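Glyoxalase/bleomycin resistance protein/dioxygenase (Vibrio splendidus, PDB 2RK9) is of unknown specific function but belongs to the glyoxalase/bleomycin resistance/dioxygenase superfamily, whose members are typically metal-dependent enzymes or drug-binding proteins. Local coordinates at residues 77-82 against 128-133; 102-107 against 117-122; 67-72 against 121-126. The protein carries 1 engineered substitution. One frame throughout, in Å; residues are numbered along the deposited sequence.

The three contacts follow one mixed sheet from its middle toward an edge and on to a loop. Contact 1 joins the parallel strands 75-80 and 129-135. Contact 2 pairs strands 99-108 and 115-123 in a hairpin that comes between them along the chain; its centre is about 10 Å from that of contact 1, and strand 115-123 pairs with 129-135. Contact 3, centred about 14 Å from contact 1 and 20 Å from contact 2, ties the loop before strand 75-80 to the turn after strand 115-123, its segments alternating with those of contact 1. Contacts 1 and 3 also lie at the dimer interface.

Contact 1. Residues 77-82 against 128-133; sequences FQWDVI and YLFRFC
The indole of W79 carries the edge of the F132 ring over one face in an offset edge-to-face pair, with planes 70° apart and F132 CE1 3.6 Å from W79 CD1. The six-membered ring of the indole approaches F130 obliquely, planes 49° apart, W79 CE3 lying 3.5 Å from F130 CE1 near the plane of the phenyl ring. F77 CD2 lies over one face of F130, toward the rim and 3.9 Å from F130 CE2, these two rings also meeting at a slant. Y128 CD1 reaches the edge of the F77 ring. With CG anti to the backbone N (chi1 -169°), W79 lies alongside both F130 and F132, so its broad indole can touch one with each ring. V81 extends the apolar row, CG1 meeting F132 CD1 at 3.4 Å.

Parallel backbone pairing sets this spacing. F77 N donates to L129 O, R131 N to F77 O at 2.8 Å, W79 N to R131 O at 2.9 Å, C133 N to W79 O, and V81 N to C133 O.

The opposite face of the sheet bears the partly exposed polar residues Q78, D80 and R131, with C133 as its buried member: Q78 lays CG against C133 SG at 3.8 Å, and R131 forms a salt bridge with E10. On the aromatic face, L87 of helix 84-94 covers V81 and F132, while F29 of the second subunit meets W79; bulky flat rings fill such a buried interface well. The strand order 75-80, 129-135, 115-123, 99-108 is that of the beta-alpha-beta-beta-beta module of this superfamily, with its first and last strands paired here.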
loop_
_atom_site.group_PDB
_atom_site.type_symbol
_atom_site.label_atom_id
_atom_site.label_comp_id
_atom_site.label_asym_id
_atom_site.label_seq_id
_atom_site.Cartn_x
_atom_site.Cartn_y
_atom_site.Cartn_z
ATOM N N PHE B 77 3.056 -5.020 1.978
ATOM C CA PHE B 77 3.616 -3.914 1.207
ATOM C C PHE B 77 4.989 -4.275 0.644
ATOM O O PHE B 77 5.955 -4.349 1.394
ATOM C CB PHE B 77 3.754 -2.672 2.097
ATOM C CG PHE B 77 2.441 -2.124 2.593
ATOM C CD1 PHE B 77 1.604 -1.403 1.743
ATOM C CD2 PHE B 77 2.036 -2.335 3.909
ATOM C CE1 PHE B 77 0.383 -0.900 2.194
ATOM C CE2 PHE B 77 0.813 -1.837 4.372
ATOM C CZ PHE B 77 -0.015 -1.116 3.507
ATOM N N GLN B 78 5.070 -4.519 -0.663
ATOM C CA GLN B 78 6.354 -4.834 -1.285
ATOM C C GLN B 78 7.007 -3.480 -1.500
ATOM O O GLN B 78 6.643 -2.735 -2.409
ATOM C CB GLN B 78 6.169 -5.555 -2.615
ATOM C CG GLN B 78 7.481 -5.764 -3.363
ATOM C CD GLN B 78 7.303 -6.564 -4.636
ATOM O OE1 GLN B 78 7.125 -7.781 -4.597
ATOM N NE2 GLN B 78 7.338 -5.879 -5.779
ATOM N N TRP B 79 7.993 -3.192 -0.659
ATOM C CA TRP B 79 8.670 -1.906 -0.636
ATOM C C TRP B 79 10.116 -1.919 -1.120
ATOM O O TRP B 79 10.982 -2.513 -0.473
ATOM C CB TRP B 79 8.602 -1.397 0.802
ATOM C CG TRP B 79 9.012 0.014 0.999
ATOM C CD1 TRP B 79 10.265 0.526 0.875
ATOM C CD2 TRP B 79 8.165 1.101 1.389
ATOM N NE1 TRP B 79 10.258 1.873 1.165
ATOM C CE2 TRP B 79 8.979 2.250 1.482
ATOM C CE3 TRP B 79 6.795 1.217 1.665
ATOM C CZ2 TRP B 79 8.473 3.500 1.841
ATOM C CZ3 TRP B 79 6.291 2.467 2.021
ATOM C CH2 TRP B 79 7.131 3.589 2.104
ATOM N N ASP B 80 10.376 -1.249 -2.242
ATOM C CA ASP B 80 11.728 -1.197 -2.800
ATOM C C ASP B 80 12.654 -0.310 -1.987
ATOM O O ASP B 80 12.317 0.830 -1.678
ATOM C CB ASP B 80 11.721 -0.673 -4.240
ATOM C CG ASP B 80 10.899 -1.525 -5.175
ATOM O OD1 ASP B 80 10.804 -2.751 -4.956
ATOM O OD2 ASP B 80 10.354 -0.963 -6.148
ATOM N N VAL B 81 13.825 -0.841 -1.651
ATOM C CA VAL B 81 14.828 -0.100 -0.890
ATOM C C VAL B 81 16.131 -0.041 -1.691
ATOM O O VAL B 81 16.370 -0.874 -2.561
ATOM C CB VAL B 81 15.094 -0.759 0.473
ATOM C CG1 VAL B 81 13.847 -0.663 1.352
ATOM C CG2 VAL B 81 15.476 -2.210 0.272
ATOM N N ILE B 82 16.961 0.956 -1.404
ATOM C CA ILE B 82 18.226 1.126 -2.120
ATOM C C ILE B 82 19.335 0.224 -1.586
ATOM O O ILE B 82 20.082 -0.386 -2.361
ATOM C CB ILE B 82 18.720 2.592 -2.026
ATOM C CG1 ILE B 82 17.722 3.525 -2.709
ATOM C CG2 ILE B 82 20.071 2.739 -2.703
ATOM C CD1 ILE B 82 18.115 4.994 -2.657
ATOM N N TYR B 128 1.008 -3.896 10.638
ATOM C CA TYR B 128 1.254 -3.862 9.191
ATOM C C TYR B 128 2.503 -4.635 8.775
ATOM O O TYR B 128 3.541 -4.564 9.429
ATOM C CB TYR B 128 1.381 -2.417 8.707
ATOM C CG TYR B 128 0.158 -1.583 8.985
ATOM C CD1 TYR B 128 -1.051 -1.837 8.329
ATOM C CD2 TYR B 128 0.200 -0.537 9.906
ATOM C CE1 TYR B 128 -2.175 -1.075 8.587
ATOM C CE2 TYR B 128 -0.926 0.232 10.166
ATOM C CZ TYR B 128 -2.105 -0.044 9.504
ATOM O OH TYR B 128 -3.222 0.706 9.759
ATOM N N LEU B 129 2.399 -5.373 7.675
ATOM C CA LEU B 129 3.530 -6.146 7.191
ATOM C C LEU B 129 4.184 -5.493 5.985
ATOM O O LEU B 129 3.515 -5.191 4.996
ATOM C CB LEU B 129 3.086 -7.558 6.822
ATOM C CG LEU B 129 2.664 -8.444 7.991
ATOM C CD1 LEU B 129 2.147 -9.764 7.443
ATOM C CD2 LEU B 129 3.858 -8.676 8.919
ATOM N N PHE B 130 5.494 -5.272 6.091
ATOM C CA PHE B 130 6.286 -4.671 5.025
ATOM C C PHE B 130 7.313 -5.683 4.538
ATOM O O PHE B 130 8.024 -6.294 5.339
ATOM C CB PHE B 130 7.035 -3.435 5.540
ATOM C CG PHE B 130 6.196 -2.186 5.615
ATOM C CD1 PHE B 130 6.434 -1.126 4.747
ATOM C CD2 PHE B 130 5.192 -2.060 6.565
ATOM C CE1 PHE B 130 5.679 0.046 4.824
ATOM C CE2 PHE B 130 4.435 -0.902 6.649
ATOM C CZ PHE B 130 4.678 0.158 5.779
ATOM N N ARG B 131 7.384 -5.866 3.227
ATOM C CA ARG B 131 8.367 -6.770 2.650
ATOM C C ARG B 131 9.341 -5.871 1.901
ATOM O O ARG B 131 9.061 -5.436 0.784
ATOM C CB ARG B 131 7.717 -7.747 1.668
ATOM C CG ARG B 131 8.691 -8.763 1.091
ATOM C CD ARG B 131 8.288 -9.176 -0.312
ATOM N NE ARG B 131 6.926 -9.708 -0.400
ATOM C CZ ARG B 131 6.606 -10.984 -0.208
ATOM N NH1 ARG B 131 7.548 -11.869 0.089
ATOM N NH2 ARG B 131 5.346 -11.384 -0.342
ATOM N N PHE B 132 10.469 -5.566 2.531
ATOM C CA PHE B 132 11.470 -4.710 1.905
ATOM C C PHE B 132 12.252 -5.531 0.892
ATOM O O PHE B 132 12.655 -6.659 1.179
ATOM C CB PHE B 132 12.387 -4.118 2.978
ATOM C CG PHE B 132 11.702 -3.106 3.851
ATOM C CD1 PHE B 132 11.311 -1.879 3.328
ATOM C CD2 PHE B 132 11.399 -3.397 5.180
ATOM C CE1 PHE B 132 10.628 -0.955 4.111
ATOM C CE2 PHE B 132 10.714 -2.477 5.970
ATOM C CZ PHE B 132 10.326 -1.257 5.433
ATOM N N CYS B 133 12.452 -4.963 -0.293
ATOM C CA CYS B 133 13.147 -5.661 -1.367
ATOM C C CYS B 133 14.201 -4.808 -2.047
ATOM O O CYS B 133 14.021 -3.601 -2.227
ATOM C CB CYS B 133 12.158 -6.092 -2.455
ATOM S SG CYS B 133 10.716 -7.016 -1.930
#

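Contact 2. Residues 102-107 against 117-122; sequences ALESKS and QKQFMV. Engineered in segment 117-122: M121 (natural residue Ile).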
loop_
_atom_site.group_PDB
_atom_site.type_symbol
_atom_site.label_atom_id
_atom_site.label_comp_id
_atom_site.label_asym_id
_atom_site.label_seq_id
_atom_site.Cartn_x
_atom_site.Cartn_y
_atom_site.Cartn_z
ATOM N N ALA B 102 13.231 -13.492 7.838
ATOM C CA ALA B 102 14.643 -13.119 7.859
ATOM C C ALA B 102 15.178 -12.817 6.464
ATOM O O ALA B 102 14.653 -13.312 5.461
ATOM C CB ALA B 102 15.468 -14.224 8.497
ATOM N N LEU B 103 16.227 -12.001 6.416
ATOM C CA LEU B 103 16.849 -11.611 5.153
ATOM C C LEU B 103 17.209 -12.832 4.324
ATOM O O LEU B 103 17.786 -13.802 4.825
ATOM C CB LEU B 103 18.111 -10.789 5.411
ATOM C CG LEU B 103 18.750 -10.131 4.190
ATOM C CD1 LEU B 103 17.808 -9.077 3.629
ATOM C CD2 LEU B 103 20.074 -9.498 4.603
ATOM N N GLU B 104 16.884 -12.756 3.041
ATOM C CA GLU B 104 17.136 -13.852 2.126
ATOM C C GLU B 104 17.329 -13.327 0.709
ATOM O O GLU B 104 16.805 -12.279 0.346
ATOM C CB GLU B 104 15.938 -14.801 2.134
ATOM C CG GLU B 104 14.664 -14.123 1.637
ATOM C CD GLU B 104 13.520 -15.086 1.392
ATOM O OE1 GLU B 104 13.785 -16.239 0.996
ATOM O OE2 GLU B 104 12.349 -14.683 1.570
ATOM N N SER B 105 18.080 -14.077 -0.087
ATOM C CA SER B 105 18.304 -13.729 -1.482
ATOM C C SER B 105 17.436 -14.682 -2.294
ATOM O O SER B 105 17.709 -15.877 -2.332
ATOM C CB SER B 105 19.769 -13.942 -1.873
ATOM O OG SER B 105 20.638 -13.103 -1.132
ATOM N N LYS B 106 16.395 -14.161 -2.934
ATOM C CA LYS B 106 15.509 -14.985 -3.752
ATOM C C LYS B 106 15.862 -14.797 -5.223
ATOM O O LYS B 106 15.986 -13.667 -5.697
ATOM C CB LYS B 106 14.042 -14.597 -3.531
ATOM C CG LYS B 106 13.468 -15.006 -2.191
ATOM C CD LYS B 106 11.977 -14.704 -2.128
ATOM C CE LYS B 106 11.190 -15.578 -3.096
ATOM N NZ LYS B 106 9.750 -15.169 -3.170
ATOM N N SER B 107 15.994 -15.904 -5.950
ATOM C CA SER B 107 16.349 -15.844 -7.363
ATOM C C SER B 107 15.431 -16.650 -8.294
ATOM O O SER B 107 14.805 -17.630 -7.869
ATOM C CB SER B 107 17.789 -16.339 -7.543
ATOM O OG SER B 107 18.692 -15.624 -6.714
ATOM N N GLN B 117 16.811 -11.031 -5.881
ATOM C CA GLN B 117 16.231 -9.944 -5.110
ATOM C C GLN B 117 16.312 -10.294 -3.629
ATOM O O GLN B 117 15.818 -11.339 -3.197
ATOM C CB GLN B 117 14.773 -9.721 -5.518
ATOM C CG GLN B 117 14.074 -8.641 -4.713
ATOM C CD GLN B 117 12.638 -8.435 -5.141
ATOM O OE1 GLN B 117 12.362 -7.746 -6.125
ATOM N NE2 GLN B 117 11.710 -9.037 -4.406
ATOM N N LYS B 118 16.968 -9.438 -2.855
ATOM C CA LYS B 118 17.080 -9.671 -1.426
ATOM C C LYS B 118 15.841 -9.072 -0.780
ATOM O O LYS B 118 15.357 -8.032 -1.219
ATOM C CB LYS B 118 18.323 -8.990 -0.858
ATOM C CG LYS B 118 19.639 -9.631 -1.252
ATOM C CD LYS B 118 20.798 -8.898 -0.597
ATOM C CE LYS B 118 22.113 -9.564 -0.917
ATOM N NZ LYS B 118 23.240 -8.906 -0.203
ATOM N N GLN B 119 15.319 -9.735 0.247
ATOM C CA GLN B 119 14.145 -9.231 0.948
ATOM C C GLN B 119 14.022 -9.790 2.344
ATOM O O GLN B 119 14.567 -10.847 2.661
ATOM C CB GLN B 119 12.851 -9.578 0.200
ATOM C CG GLN B 119 12.520 -11.072 0.153
ATOM C CD GLN B 119 11.284 -11.385 -0.702
ATOM O OE1 GLN B 119 11.260 -11.129 -1.909
ATOM N NE2 GLN B 119 10.254 -11.935 -0.072
ATOM N N PHE B 120 13.293 -9.054 3.170
ATOM C CA PHE B 120 12.987 -9.478 4.521
ATOM C C PHE B 120 11.661 -8.816 4.855
ATOM O O PHE B 120 11.265 -7.852 4.204
ATOM C CB PHE B 120 14.100 -9.101 5.517
ATOM C CG PHE B 120 14.109 -7.665 5.953
ATOM C CD1 PHE B 120 13.394 -7.263 7.078
ATOM C CD2 PHE B 120 14.897 -6.730 5.292
ATOM C CE1 PHE B 120 13.467 -5.947 7.543
ATOM C CE2 PHE B 120 14.978 -5.415 5.745
ATOM C CZ PHE B 120 14.264 -5.024 6.874
HETATM N N MSE B 121 10.947 -9.365 5.825
HETATM C CA MSE B 121 9.668 -8.784 6.196
HETATM C C MSE B 121 9.656 -8.362 7.643
HETATM O O MSE B 121 10.250 -9.014 8.499
HETATM C CB MSE B 121 8.530 -9.775 5.962
HETATM C CG MSE B 121 8.210 -10.026 4.500
HETATM SE SE MSE B 121 6.820 -11.331 4.289
HETATM C CE MSE B 121 5.334 -10.262 4.902
ATOM N N VAL B 122 8.967 -7.263 7.913
ATOM C CA VAL B 122 8.867 -6.762 9.272
ATOM C C VAL B 122 7.443 -6.341 9.560
ATOM O O VAL B 122 6.713 -5.936 8.664
ATOM C CB VAL B 122 9.805 -5.548 9.503
ATOM C CG1 VAL B 122 9.347 -4.360 8.685
ATOM C CG2 VAL B 122 9.844 -5.194 10.977
#
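Q119 and E104 face each other as a hydrogen-bonded pair of an antiparallel beta hairpin, strands 99-108 and 115-123. E104 N reaches Q119 O at 3.0 Å, and Q119 N returns a straighter bond to E104 O at 2.9 Å. K106 and Q117, the next hydrogen-bonded pair, are joined by the same two reciprocal hydrogen bonds.

Q119 CB packs against F132 O of the adjoining strand 129-135. From there CG is tucked in over the main chain, flanked by N and C (chi1 67°). E104 takes a similar torsion (63°), and the two chains run alongside each other, with Q119 CG 4.0 Å from E104 CG. Q119 CD then rests on the aliphatic part of K106, 3.7 Å from its CD. At the tip, Q119 OE1 accepts a rather long bond (3.3 Å) from Q117 NE2, the oxygen lying in the amide plane of Q117, which helps fix the rotation of the buried Q119 amide. Q119 NE2 merely packs near the carboxylate, 3.8 Å from E104 OE2, with the two planes 84° apart. Long polar chains suit this face: their methylenes pack while their amide and carboxylate ends can hydrogen-bond.

On the other face, L103 CD1 touches F120 CD2 at 4.1 Å beside Y88 of helix 84-94. S105 and K118 form the intervening non-hydrogen-bonded pair. K118 is extended, carrying NZ to a salt bridge with E85, while S105 OG lies 3.6 Å from K118 CG.

Contact 3. Residues 67-72 against 121-126; sequences LEFPLG and MVQTPD. Engineered in segment 121-126: M121 (natural residue Ile).
L71 and D126 supply the hydrogen bond of this contact: L71 N donates to D126 O at 2.9 Å, almost perfectly straight (178°) and in the carbonyl plane. It ties the loop leading to strand 75-80 to the turn that follows strand 115-123.

Close approaches of the F69 ring to carbonyl oxygens come next. A trans first torsion (chi1 174°) carries the ring across to the turn, where CE1 lies 3.1 Å from P125 O and CD1 3.4 Å from D126 O, both approached obliquely. The peptide bond between F69 and P70 is cis, and P70 CB sits over the centre of the phenyl face, the compact aromatic-proline pairing that a cis bond permits.

Van der Waals contacts fill in the rest. P70 CB touches Q123 NE2 at 4.1 Å, an amide nitrogen already bonded to G127 O, and L71 CD1 lies 4.3 Å from D126 CB.

D126 thus works in two directions, with its backbone and with its side chain. Its backbone oxygen bonds to the loop at L71, while its buried carboxylate binds S19 OG and F14 N of the second subunit, which probably stabilises the negative charge and couples this turn to the dimer interface.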
loop_
_atom_site.group_PDB
_atom_site.type_symbol
_atom_site.label_atom_id
_atom_site.label_comp_id
_atom_site.label_asym_id
_atom_site.label_seq_id
_atom_site.Cartn_x
_atom_site.Cartn_y
_atom_site.Cartn_z
ATOM N N LEU B 67 -11.231 -1.241 14.540
ATOM C CA LEU B 67 -9.767 -1.165 14.549
ATOM C C LEU B 67 -9.169 -1.893 15.755
ATOM O O LEU B 67 -9.348 -1.448 16.879
ATOM C CB LEU B 67 -9.302 0.295 14.542
ATOM C CG LEU B 67 -9.735 1.146 13.346
ATOM C CD1 LEU B 67 -9.210 2.567 13.478
ATOM C CD2 LEU B 67 -9.261 0.520 12.043
ATOM N N GLU B 68 -8.543 -2.990 15.479
ATOM C CA GLU B 68 -7.961 -3.834 16.515
ATOM C C GLU B 68 -6.667 -4.482 16.035
ATOM O O GLU B 68 -6.617 -4.936 14.891
ATOM C CB GLU B 68 -8.962 -4.901 16.959
ATOM C CG GLU B 68 -10.250 -4.340 17.537
ATOM C CD GLU B 68 -11.223 -5.424 17.957
ATOM O OE1 GLU B 68 -10.886 -6.617 17.801
ATOM O OE2 GLU B 68 -12.323 -5.083 18.440
ATOM N N PHE B 69 -5.641 -4.481 16.860
ATOM C CA PHE B 69 -4.362 -5.078 16.480
ATOM C C PHE B 69 -4.576 -6.560 16.174
ATOM O O PHE B 69 -5.252 -7.258 16.921
ATOM C CB PHE B 69 -3.349 -4.940 17.618
ATOM C CG PHE B 69 -2.054 -5.655 17.357
ATOM C CD1 PHE B 69 -0.997 -5.005 16.727
ATOM C CD2 PHE B 69 -1.896 -6.989 17.721
ATOM C CE1 PHE B 69 0.199 -5.672 16.466
ATOM C CE2 PHE B 69 -0.703 -7.664 17.462
ATOM C CZ PHE B 69 0.343 -7.005 16.836
ATOM N N PRO B 70 -3.979 -7.068 15.086
ATOM C CA PRO B 70 -3.133 -6.356 14.120
ATOM C C PRO B 70 -3.938 -5.762 12.967
ATOM O O PRO B 70 -4.883 -6.369 12.486
ATOM C CB PRO B 70 -2.181 -7.445 13.651
ATOM C CG PRO B 70 -3.089 -8.642 13.606
ATOM C CD PRO B 70 -3.881 -8.526 14.891
ATOM N N LEU B 71 -3.559 -4.569 12.531
ATOM C CA LEU B 71 -4.243 -3.921 11.421
ATOM C C LEU B 71 -3.628 -4.368 10.101
ATOM O O LEU B 71 -2.563 -4.987 10.088
ATOM C CB LEU B 71 -4.126 -2.403 11.541
ATOM C CG LEU B 71 -4.778 -1.782 12.770
ATOM C CD1 LEU B 71 -4.419 -0.300 12.836
ATOM C CD2 LEU B 71 -6.295 -1.984 12.699
ATOM N N GLY B 72 -4.323 -4.060 9.006
ATOM C CA GLY B 72 -3.845 -4.394 7.672
ATOM C C GLY B 72 -3.896 -5.849 7.239
ATOM O O GLY B 72 -3.187 -6.237 6.310
HETATM N N MSE B 121 10.947 -9.365 5.825
HETATM C CA MSE B 121 9.668 -8.784 6.196
HETATM C C MSE B 121 9.656 -8.362 7.643
HETATM O O MSE B 121 10.250 -9.014 8.499
HETATM C CB MSE B 121 8.530 -9.775 5.962
HETATM C CG MSE B 121 8.210 -10.026 4.500
HETATM SE SE MSE B 121 6.820 -11.331 4.289
HETATM C CE MSE B 121 5.334 -10.262 4.902
ATOM N N VAL B 122 8.967 -7.263 7.913
ATOM C CA VAL B 122 8.867 -6.762 9.272
ATOM C C VAL B 122 7.443 -6.341 9.560
ATOM O O VAL B 122 6.713 -5.936 8.664
ATOM C CB VAL B 122 9.805 -5.548 9.503
ATOM C CG1 VAL B 122 9.347 -4.360 8.685
ATOM C CG2 VAL B 122 9.844 -5.194 10.977
ATOM N N GLN B 123 7.048 -6.463 10.817
ATOM C CA GLN B 123 5.718 -6.059 11.225
ATOM C C GLN B 123 5.887 -4.830 12.094
ATOM O O GLN B 123 6.686 -4.833 13.030
ATOM C CB GLN B 123 5.038 -7.163 12.032
ATOM C CG GLN B 123 3.685 -6.737 12.573
ATOM C CD GLN B 123 3.007 -7.827 13.355
ATOM O OE1 GLN B 123 3.560 -8.341 14.323
ATOM N NE2 GLN B 123 1.803 -8.193 12.941
ATOM N N THR B 124 5.142 -3.779 11.775
ATOM C CA THR B 124 5.206 -2.546 12.543
ATOM C C THR B 124 4.380 -2.755 13.813
ATOM O O THR B 124 3.623 -3.721 13.916
ATOM C CB THR B 124 4.634 -1.370 11.744
ATOM O OG1 THR B 124 3.207 -1.481 11.674
ATOM C CG2 THR B 124 5.209 -1.372 10.328
ATOM N N PRO B 125 4.510 -1.849 14.795
ATOM C CA PRO B 125 3.755 -1.984 16.049
ATOM C C PRO B 125 2.248 -2.168 15.877
ATOM O O PRO B 125 1.603 -2.864 16.666
ATOM C CB PRO B 125 4.095 -0.692 16.795
ATOM C CG PRO B 125 5.498 -0.371 16.295
ATOM C CD PRO B 125 5.361 -0.645 14.812
ATOM N N ASP B 126 1.685 -1.550 14.843
ATOM C CA ASP B 126 0.248 -1.638 14.595
ATOM C C ASP B 126 -0.186 -2.932 13.915
ATOM O O ASP B 126 -1.380 -3.220 13.844
ATOM C CB ASP B 126 -0.196 -0.446 13.755
ATOM C CG ASP B 126 0.146 0.877 14.408
ATOM O OD1 ASP B 126 -0.498 1.241 15.416
ATOM O OD2 ASP B 126 1.076 1.550 13.921
#